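Local coordinates for protein dihydrodipicolinate synthase (Bacillus clausii KSM-K16, PDB 3E96) that probably catalyses the condensation of pyruvate with aspartate semialdehyde, the 4-hydroxy-tetrahydrodipicolinate synthase reaction, at residues 127-132 / 140-145; 149-154 / 166-171. All blocks are in the same frame, centred on the assembly; numbering follows the deposited sequence.

Contact 1: residues 127-132 / 140-145; sequences AYFRDI and SLVYFK
Phe129 reaches from helix 122-136 to Val142 on the strand that follows, and one face of its ring receives a methyl group of that valine. Val142 CG1 sits 4.0 Å from the centroid of the Phe129 ring and 26° off the ring normal, a CH-pi contact displaced toward the rim; the closest pair is Phe129 CD1 and Val142 CG1 at 3.7 Å. The Val142 torsion (chi1 -60°) turns CG1 opposite the carbonyl carbon and sends it to the helix. Tyr128 CD2, one residue back along the helix, lies 3.9 Å above the opposite face of the Phe129 ring, which is thus sandwiched between neighbour and strand. This is the helix-on-strand packing of a beta-alpha-beta unit in a TIM barrel: strand 109-112, helix 122-136 and strand 140-144, with Ile112 and Leu157 also touching Phe129. Between the two segments the packing is sparser at the end of the ring, where Phe129 CZ stands 4.1 Å from Tyr143 O. The Tyr143 side chain leads away from the helix to the predicted catalytic centre, its hydroxyl hydrogen-bonded to Gly194 O and its side chain beside Lys167. On the more exposed flank of the helix, Arg130 and Asp131 face elsewhere and pair with each other. Arg130 grips one oxygen side-on, NH2 lying 2.9 Å and NE 3.2 Å from Asp131 OD1, both nitrogens approaching from the same face of the carboxylate.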
ATOM      1  N   ALA B 127       5.808  12.843  10.882  1.00 13.88           N
ATOM      2  CA  ALA B 127       7.243  12.787  10.629  1.00 14.41           C
ATOM      3  C   ALA B 127       7.529  12.360   9.192  1.00 15.37           C
ATOM      4  O   ALA B 127       8.419  12.904   8.540  1.00 14.72           O
ATOM      5  CB  ALA B 127       7.910  11.818  11.606  1.00 14.90           C
ATOM      6  N   TYR B 128       6.770  11.383   8.704  1.00 14.15           N
ATOM      7  CA  TYR B 128       6.950  10.896   7.341  1.00 14.72           C
ATOM      8  C   TYR B 128       6.875  12.046   6.340  1.00 13.70           C
ATOM      9  O   TYR B 128       7.803  12.266   5.562  1.00 15.24           O
ATOM     10  CB  TYR B 128       5.879   9.855   6.999  1.00 12.75           C
ATOM     11  CG  TYR B 128       5.982   9.331   5.585  1.00 12.98           C
ATOM     12  CD1 TYR B 128       6.964   8.408   5.229  1.00 14.75           C
ATOM     13  CD2 TYR B 128       5.116   9.787   4.591  1.00 14.59           C
ATOM     14  CE1 TYR B 128       7.085   7.951   3.914  1.00 13.97           C
ATOM     15  CE2 TYR B 128       5.225   9.341   3.279  1.00 13.72           C
ATOM     16  CZ  TYR B 128       6.210   8.424   2.946  1.00 15.25           C
ATOM     17  OH  TYR B 128       6.319   7.994   1.644  1.00 15.13           O
ATOM     18  N   PHE B 129       5.768  12.780   6.364  1.00 13.86           N
ATOM     19  CA  PHE B 129       5.590  13.898   5.448  1.00 14.18           C
ATOM     20  C   PHE B 129       6.593  15.018   5.713  1.00 14.74           C
ATOM     21  O   PHE B 129       7.192  15.562   4.783  1.00 14.27           O
ATOM     22  CB  PHE B 129       4.165  14.447   5.548  1.00 13.50           C
ATOM     23  CG  PHE B 129       3.120  13.543   4.942  1.00 14.38           C
ATOM     24  CD1 PHE B 129       3.229  13.124   3.617  1.00 13.74           C
ATOM     25  CD2 PHE B 129       2.016  13.140   5.685  1.00 14.21           C
ATOM     26  CE1 PHE B 129       2.245  12.313   3.034  1.00 12.80           C
ATOM     27  CE2 PHE B 129       1.027  12.330   5.116  1.00 12.68           C
ATOM     28  CZ  PHE B 129       1.146  11.919   3.785  1.00 12.29           C
ATOM     29  N   ARG B 130       6.773  15.363   6.983  1.00 15.74           N
ATOM     30  CA  ARG B 130       7.703  16.429   7.333  1.00 16.63           C
ATOM     31  C   ARG B 130       9.114  16.156   6.825  1.00 15.49           C
ATOM     32  O   ARG B 130       9.727  17.025   6.208  1.00 16.31           O
ATOM     33  CB  ARG B 130       7.751  16.624   8.846  1.00 19.02           C
ATOM     34  CG  ARG B 130       8.675  17.750   9.282  1.00 22.61           C
ATOM     35  CD  ARG B 130       9.125  17.518  10.708  1.00 26.80           C
ATOM     36  NE  ARG B 130       9.780  16.217  10.828  1.00 29.20           N
ATOM     37  CZ  ARG B 130      10.071  15.631  11.983  1.00 30.36           C
ATOM     38  NH1 ARG B 130       9.766  16.232  13.125  1.00 31.64           N
ATOM     39  NH2 ARG B 130      10.656  14.441  11.995  1.00 30.40           N
ATOM     40  N   ASP B 131       9.627  14.955   7.081  1.00 16.10           N
ATOM     41  CA  ASP B 131      10.981  14.602   6.655  1.00 16.89           C
ATOM     42  C   ASP B 131      11.185  14.752   5.153  1.00 16.97           C
ATOM     43  O   ASP B 131      12.212  15.264   4.706  1.00 16.01           O
ATOM     44  CB  ASP B 131      11.326  13.167   7.064  1.00 19.49           C
ATOM     45  CG  ASP B 131      11.501  13.009   8.564  1.00 22.82           C
ATOM     46  OD1 ASP B 131      11.609  14.033   9.270  1.00 23.11           O
ATOM     47  OD2 ASP B 131      11.543  11.850   9.032  1.00 24.97           O
ATOM     48  N   ILE B 132      10.211  14.298   4.375  1.00 15.45           N
ATOM     49  CA  ILE B 132      10.300  14.386   2.922  1.00 15.97           C
ATOM     50  C   ILE B 132      10.243  15.830   2.430  1.00 16.86           C
ATOM     51  O   ILE B 132      11.028  16.235   1.572  1.00 17.32           O
ATOM     52  CB  ILE B 132       9.167  13.573   2.258  1.00 15.77           C
ATOM     53  CG1 ILE B 132       9.365  12.084   2.566  1.00 16.64           C
ATOM     54  CG2 ILE B 132       9.140  13.835   0.750  1.00 16.46           C
ATOM     55  CD1 ILE B 132       8.176  11.211   2.206  1.00 14.81           C
ATOM     56  N   SER B 140       5.370  21.106  -2.164  1.00 15.01           N
ATOM     57  CA  SER B 140       4.799  19.782  -1.948  1.00 15.32           C
ATOM     58  C   SER B 140       3.334  19.787  -1.545  1.00 14.80           C
ATOM     59  O   SER B 140       2.861  20.714  -0.885  1.00 12.94           O
ATOM     60  CB  SER B 140       5.567  19.050  -0.837  1.00 14.79           C
ATOM     61  OG  SER B 140       6.964  19.047  -1.058  1.00 16.14           O
ATOM     62  N   LEU B 141       2.628  18.739  -1.956  1.00 13.37           N
ATOM     63  CA  LEU B 141       1.236  18.537  -1.578  1.00 13.11           C
ATOM     64  C   LEU B 141       1.239  17.172  -0.908  1.00 14.16           C
ATOM     65  O   LEU B 141       2.130  16.358  -1.162  1.00 14.55           O
ATOM     66  CB  LEU B 141       0.302  18.473  -2.788  1.00 14.01           C
ATOM     67  CG  LEU B 141       0.030  19.738  -3.594  1.00 15.39           C
ATOM     68  CD1 LEU B 141       1.192  20.011  -4.535  1.00 17.38           C
ATOM     69  CD2 LEU B 141      -1.252  19.551  -4.384  1.00 18.37           C
ATOM     70  N   VAL B 142       0.264  16.924  -0.043  1.00 15.11           N
ATOM     71  CA  VAL B 142       0.161  15.626   0.606  1.00 15.50           C
ATOM     72  C   VAL B 142      -1.227  15.058   0.328  1.00 15.80           C
ATOM     73  O   VAL B 142      -2.215  15.803   0.291  1.00 14.02           O
ATOM     74  CB  VAL B 142       0.371  15.718   2.138  1.00 19.24           C
ATOM     75  CG1 VAL B 142       1.762  16.275   2.446  1.00 17.27           C
ATOM     76  CG2 VAL B 142      -0.703  16.580   2.759  1.00 19.59           C
ATOM     77  N   TYR B 143      -1.291  13.748   0.099  1.00 14.05           N
ATOM     78  CA  TYR B 143      -2.555  13.064  -0.153  1.00 13.89           C
ATOM     79  C   TYR B 143      -2.906  12.416   1.184  1.00 14.11           C
ATOM     80  O   TYR B 143      -2.279  11.443   1.600  1.00 15.50           O
ATOM     81  CB  TYR B 143      -2.392  11.989  -1.235  1.00 16.18           C
ATOM     82  CG  TYR B 143      -3.714  11.569  -1.845  1.00 19.36           C
ATOM     83  CD1 TYR B 143      -4.315  12.336  -2.847  1.00 21.77           C
ATOM     84  CD2 TYR B 143      -4.384  10.435  -1.394  1.00 20.63           C
ATOM     85  CE1 TYR B 143      -5.555  11.980  -3.386  1.00 23.79           C
ATOM     86  CE2 TYR B 143      -5.623  10.070  -1.923  1.00 22.07           C
ATOM     87  CZ  TYR B 143      -6.202  10.846  -2.917  1.00 24.16           C
ATOM     88  OH  TYR B 143      -7.428  10.492  -3.437  1.00 25.40           O
ATOM     89  N   PHE B 144      -3.913  12.972   1.846  1.00 13.69           N
ATOM     90  CA  PHE B 144      -4.346  12.538   3.175  1.00 12.61           C
ATOM     91  C   PHE B 144      -5.643  11.734   3.045  1.00 12.25           C
ATOM     92  O   PHE B 144      -6.703  12.308   2.802  1.00 12.76           O
ATOM     93  CB  PHE B 144      -4.577  13.797   4.015  1.00 11.40           C
ATOM     94  CG  PHE B 144      -4.523  13.576   5.495  1.00 11.33           C
ATOM     95  CD1 PHE B 144      -3.304  13.381   6.136  1.00 12.30           C
ATOM     96  CD2 PHE B 144      -5.688  13.589   6.250  1.00 11.51           C
ATOM     97  CE1 PHE B 144      -3.247  13.206   7.516  1.00 12.94           C
ATOM     98  CE2 PHE B 144      -5.647  13.413   7.628  1.00 12.45           C
ATOM     99  CZ  PHE B 144      -4.418  13.221   8.264  1.00 11.77           C
ATOM    100  N   LYS B 145      -5.565  10.416   3.224  1.00 12.26           N
ATOM    101  CA  LYS B 145      -6.751   9.584   3.050  1.00 13.21           C
ATOM    102  C   LYS B 145      -7.076   8.519   4.092  1.00 11.61           C
ATOM    103  O   LYS B 145      -8.034   7.769   3.908  1.00 12.11           O
ATOM    104  CB  LYS B 145      -6.688   8.899   1.684  1.00 16.88           C
ATOM    105  CG  LYS B 145      -5.625   7.816   1.586  1.00 18.98           C
ATOM    106  CD  LYS B 145      -5.776   7.062   0.275  1.00 24.05           C
ATOM    107  CE  LYS B 145      -4.893   5.838   0.215  1.00 25.86           C
ATOM    108  NZ  LYS B 145      -5.162   5.061  -1.035  1.00 26.21           N
TER

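Contact 2: residues 149-154 / 166-171; sequences ISDRVL and VKYAIN
Tyr168 and Asp151 make the polar link between strand 163-168 and the turn that opens helix 152-157. The phenol donates from Tyr168 OH to Asp151 OD1 over 2.7 Å, arriving on the syn side but 26° out of the carboxylate plane, while the acid oxygen lies near the plane of the ring at its edge. Carboxylate and ring planes stand 49° apart. The other oxygen, Asp151 OD2, is in a salt bridge with Arg175 of helix 173-180, so the carboxylate is held through both its oxygens. A second polar feature is local: Ser150 OG accepts from Arg152 N at 2.9 Å, a capping bond at the turn that leads into the helix. The apolar part centres on Leu154. Leu154 CD1 meets the same ring edge, 3.7 Å from Tyr168 CE1, and also Val166 CG1, whereas Leu154 CD2 meets both methyls of Val166, 4.0 Å from Val166 CG1. A chi1 of -159° in Tyr168 swings the ring away from the backbone N, so that its edge comes to both Asp151 and Leu154. A phenylalanine at Tyr168 would probably leave Asp151 OD1 without its phenol donor and its carboxylate less firmly oriented. Lys167, the predicted Schiff-base lysine, turns to the other side of the strand, beside Tyr143 and probably toward the active site, while Val166 and Tyr168 face the helix in this beta-alpha-beta unit of the TIM barrel (strand 140-144, helix 152-157, strand 163-168).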
ATOM      1  N   ILE B 149      -6.000   8.276  10.964  1.00 13.33           N
ATOM      2  CA  ILE B 149      -4.964   9.242  11.307  1.00 14.05           C
ATOM      3  C   ILE B 149      -5.590  10.615  11.556  1.00 14.58           C
ATOM      4  O   ILE B 149      -6.289  11.156  10.704  1.00 16.15           O
ATOM      5  CB  ILE B 149      -3.904   9.347  10.181  1.00 13.57           C
ATOM      6  CG1 ILE B 149      -3.219   7.988   9.979  1.00 13.60           C
ATOM      7  CG2 ILE B 149      -2.872  10.420  10.527  1.00 13.83           C
ATOM      8  CD1 ILE B 149      -2.452   7.481  11.196  1.00 13.40           C
ATOM      9  N   SER B 150      -5.329  11.165  12.736  1.00 14.31           N
ATOM     10  CA  SER B 150      -5.870  12.463  13.134  1.00 15.62           C
ATOM     11  C   SER B 150      -5.549  13.618  12.200  1.00 13.36           C
ATOM     12  O   SER B 150      -4.443  13.709  11.657  1.00 13.40           O
ATOM     13  CB  SER B 150      -5.370  12.825  14.534  1.00 16.16           C
ATOM     14  OG  SER B 150      -5.758  14.145  14.870  1.00 17.23           O
ATOM     15  N   ASP B 151      -6.519  14.515  12.031  1.00 12.77           N
ATOM     16  CA  ASP B 151      -6.331  15.690  11.192  1.00 13.91           C
ATOM     17  C   ASP B 151      -5.282  16.601  11.818  1.00 14.97           C
ATOM     18  O   ASP B 151      -4.781  17.523  11.174  1.00 15.05           O
ATOM     19  CB  ASP B 151      -7.642  16.461  11.030  1.00 12.76           C
ATOM     20  CG  ASP B 151      -8.670  15.692  10.231  1.00 16.01           C
ATOM     21  OD1 ASP B 151      -8.278  15.068   9.226  1.00 15.04           O
ATOM     22  OD2 ASP B 151      -9.861  15.718  10.601  1.00 17.76           O
ATOM     23  N   ARG B 152      -4.960  16.345  13.082  1.00 16.74           N
ATOM     24  CA  ARG B 152      -3.952  17.139  13.781  1.00 19.19           C
ATOM     25  C   ARG B 152      -2.643  17.104  12.988  1.00 18.47           C
ATOM     26  O   ARG B 152      -1.850  18.048  13.033  1.00 17.53           O
ATOM     27  CB  ARG B 152      -3.724  16.584  15.192  1.00 21.98           C
ATOM     28  CG  ARG B 152      -2.637  17.300  15.977  1.00 28.74           C
ATOM     29  CD  ARG B 152      -2.977  18.770  16.191  1.00 34.24           C
ATOM     30  NE  ARG B 152      -1.915  19.472  16.904  1.00 38.77           N
ATOM     31  CZ  ARG B 152      -1.977  20.745  17.278  1.00 40.79           C
ATOM     32  NH1 ARG B 152      -3.058  21.467  17.009  1.00 43.14           N
ATOM     33  NH2 ARG B 152      -0.958  21.299  17.922  1.00 42.88           N
ATOM     34  N   VAL B 153      -2.418  16.006  12.269  1.00 15.59           N
ATOM     35  CA  VAL B 153      -1.220  15.863  11.448  1.00 14.93           C
ATOM     36  C   VAL B 153      -1.127  17.006  10.438  1.00 13.75           C
ATOM     37  O   VAL B 153      -0.049  17.552  10.201  1.00 14.82           O
ATOM     38  CB  VAL B 153      -1.228  14.521  10.672  1.00 14.30           C
ATOM     39  CG1 VAL B 153      -0.070  14.484   9.681  1.00 13.83           C
ATOM     40  CG2 VAL B 153      -1.135  13.357  11.644  1.00 14.00           C
ATOM     41  N   LEU B 154      -2.259  17.369   9.842  1.00 13.38           N
ATOM     42  CA  LEU B 154      -2.285  18.445   8.856  1.00 13.22           C
ATOM     43  C   LEU B 154      -2.065  19.797   9.530  1.00 15.06           C
ATOM     44  O   LEU B 154      -1.374  20.666   8.996  1.00 15.69           O
ATOM     45  CB  LEU B 154      -3.619  18.452   8.103  1.00 13.11           C
ATOM     46  CG  LEU B 154      -3.900  17.220   7.233  1.00 13.28           C
ATOM     47  CD1 LEU B 154      -5.284  17.343   6.598  1.00 13.12           C
ATOM     48  CD2 LEU B 154      -2.830  17.099   6.154  1.00 13.24           C
ATOM     49  N   VAL B 166      -3.120  20.415   0.209  1.00 13.62           N
ATOM     50  CA  VAL B 166      -3.502  19.132   0.759  1.00 12.90           C
ATOM     51  C   VAL B 166      -4.645  18.561  -0.063  1.00 13.57           C
ATOM     52  O   VAL B 166      -5.656  19.229  -0.276  1.00 12.27           O
ATOM     53  CB  VAL B 166      -3.998  19.265   2.219  1.00 13.95           C
ATOM     54  CG1 VAL B 166      -4.565  17.931   2.701  1.00 13.07           C
ATOM     55  CG2 VAL B 166      -2.863  19.720   3.125  1.00 13.87           C
ATOM     56  N   LYS B 167      -4.469  17.341  -0.553  1.00 12.83           N
ATOM     57  CA  LYS B 167      -5.533  16.681  -1.285  1.00 14.42           C
ATOM     58  C   LYS B 167      -6.189  15.850  -0.197  1.00 13.07           C
ATOM     59  O   LYS B 167      -5.712  14.770   0.148  1.00 13.86           O
ATOM     60  CB  LYS B 167      -4.966  15.797  -2.400  1.00 16.17           C
ATOM     61  CG  LYS B 167      -4.465  16.608  -3.588  1.00 21.73           C
ATOM     62  CD  LYS B 167      -3.997  15.727  -4.734  1.00 25.25           C
ATOM     63  CE  LYS B 167      -3.672  16.570  -5.964  1.00 27.26           C
ATOM     64  NZ  LYS B 167      -3.244  15.723  -7.109  1.00 30.80           N
ATOM     65  N   TYR B 168      -7.252  16.401   0.384  1.00 13.69           N
ATOM     66  CA  TYR B 168      -7.973  15.734   1.466  1.00 12.33           C
ATOM     67  C   TYR B 168      -8.844  14.659   0.839  1.00 10.95           C
ATOM     68  O   TYR B 168      -9.726  14.963   0.036  1.00 11.74           O
ATOM     69  CB  TYR B 168      -8.832  16.745   2.218  1.00 11.16           C
ATOM     70  CG  TYR B 168      -9.206  16.277   3.599  1.00 11.22           C
ATOM     71  CD1 TYR B 168      -8.302  16.377   4.659  1.00 11.58           C
ATOM     72  CD2 TYR B 168     -10.453  15.705   3.844  1.00 10.73           C
ATOM     73  CE1 TYR B 168      -8.633  15.916   5.933  1.00 11.78           C
ATOM     74  CE2 TYR B 168     -10.794  15.240   5.102  1.00 11.82           C
ATOM     75  CZ  TYR B 168      -9.885  15.346   6.146  1.00 12.08           C
ATOM     76  OH  TYR B 168     -10.236  14.875   7.395  1.00 11.97           O
ATOM     77  N   ALA B 169      -8.602  13.407   1.215  1.00 11.81           N
ATOM     78  CA  ALA B 169      -9.328  12.294   0.621  1.00 11.40           C
ATOM     79  C   ALA B 169     -10.120  11.424   1.587  1.00 12.14           C
ATOM     80  O   ALA B 169     -10.329  10.235   1.334  1.00 12.76           O
ATOM     81  CB  ALA B 169      -8.359  11.436  -0.189  1.00 10.11           C
ATOM     82  N   ILE B 170     -10.538  12.014   2.701  1.00 12.31           N
ATOM     83  CA  ILE B 170     -11.358  11.316   3.680  1.00 11.49           C
ATOM     84  C   ILE B 170     -12.723  11.957   3.471  1.00 11.56           C
ATOM     85  O   ILE B 170     -12.887  13.160   3.680  1.00 11.02           O
ATOM     86  CB  ILE B 170     -10.876  11.579   5.119  1.00 10.88           C
ATOM     87  CG1 ILE B 170      -9.432  11.094   5.274  1.00 12.74           C
ATOM     88  CG2 ILE B 170     -11.789  10.867   6.112  1.00 11.76           C
ATOM     89  CD1 ILE B 170      -8.826  11.375   6.641  1.00 12.70           C
ATOM     90  N   ASN B 171     -13.700  11.165   3.039  1.00  9.90           N
ATOM     91  CA  ASN B 171     -15.027  11.706   2.775  1.00 10.68           C
ATOM     92  C   ASN B 171     -15.860  11.887   4.029  1.00 11.68           C
ATOM     93  O   ASN B 171     -16.950  11.333   4.167  1.00 11.04           O
ATOM     94  CB  ASN B 171     -15.754  10.832   1.750  1.00 11.91           C
ATOM     95  CG  ASN B 171     -15.097  10.893   0.382  1.00 13.72           C
ATOM     96  OD1 ASN B 171     -14.634  11.958  -0.045  1.00 14.24           O
ATOM     97  ND2 ASN B 171     -15.051   9.760  -0.315  1.00 12.45           N
TER

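Overall arrangement
Contacts 1 and 2 lie in successive beta-alpha-beta units of the barrel, which share strand 140-144; their centres are 10 Å apart and both are buried between helix and barrel strand. The neighbouring parallel strands 140-144 and 163-168 join them through probable backbone hydrogen bonds, such as that from Lys167 N to Val142 O at 2.9 Å, and Val142 and Phe144 also touch Leu154. Contact 1 is carried by apolar and CH-pi packing, whereas contact 2, near the start of its helix, adds a charged group to an aliphatic patch. Each strand also contributes one predicted catalytic residue, Tyr143 or Lys167, whose side chains approach within about 4 Å at their nearest.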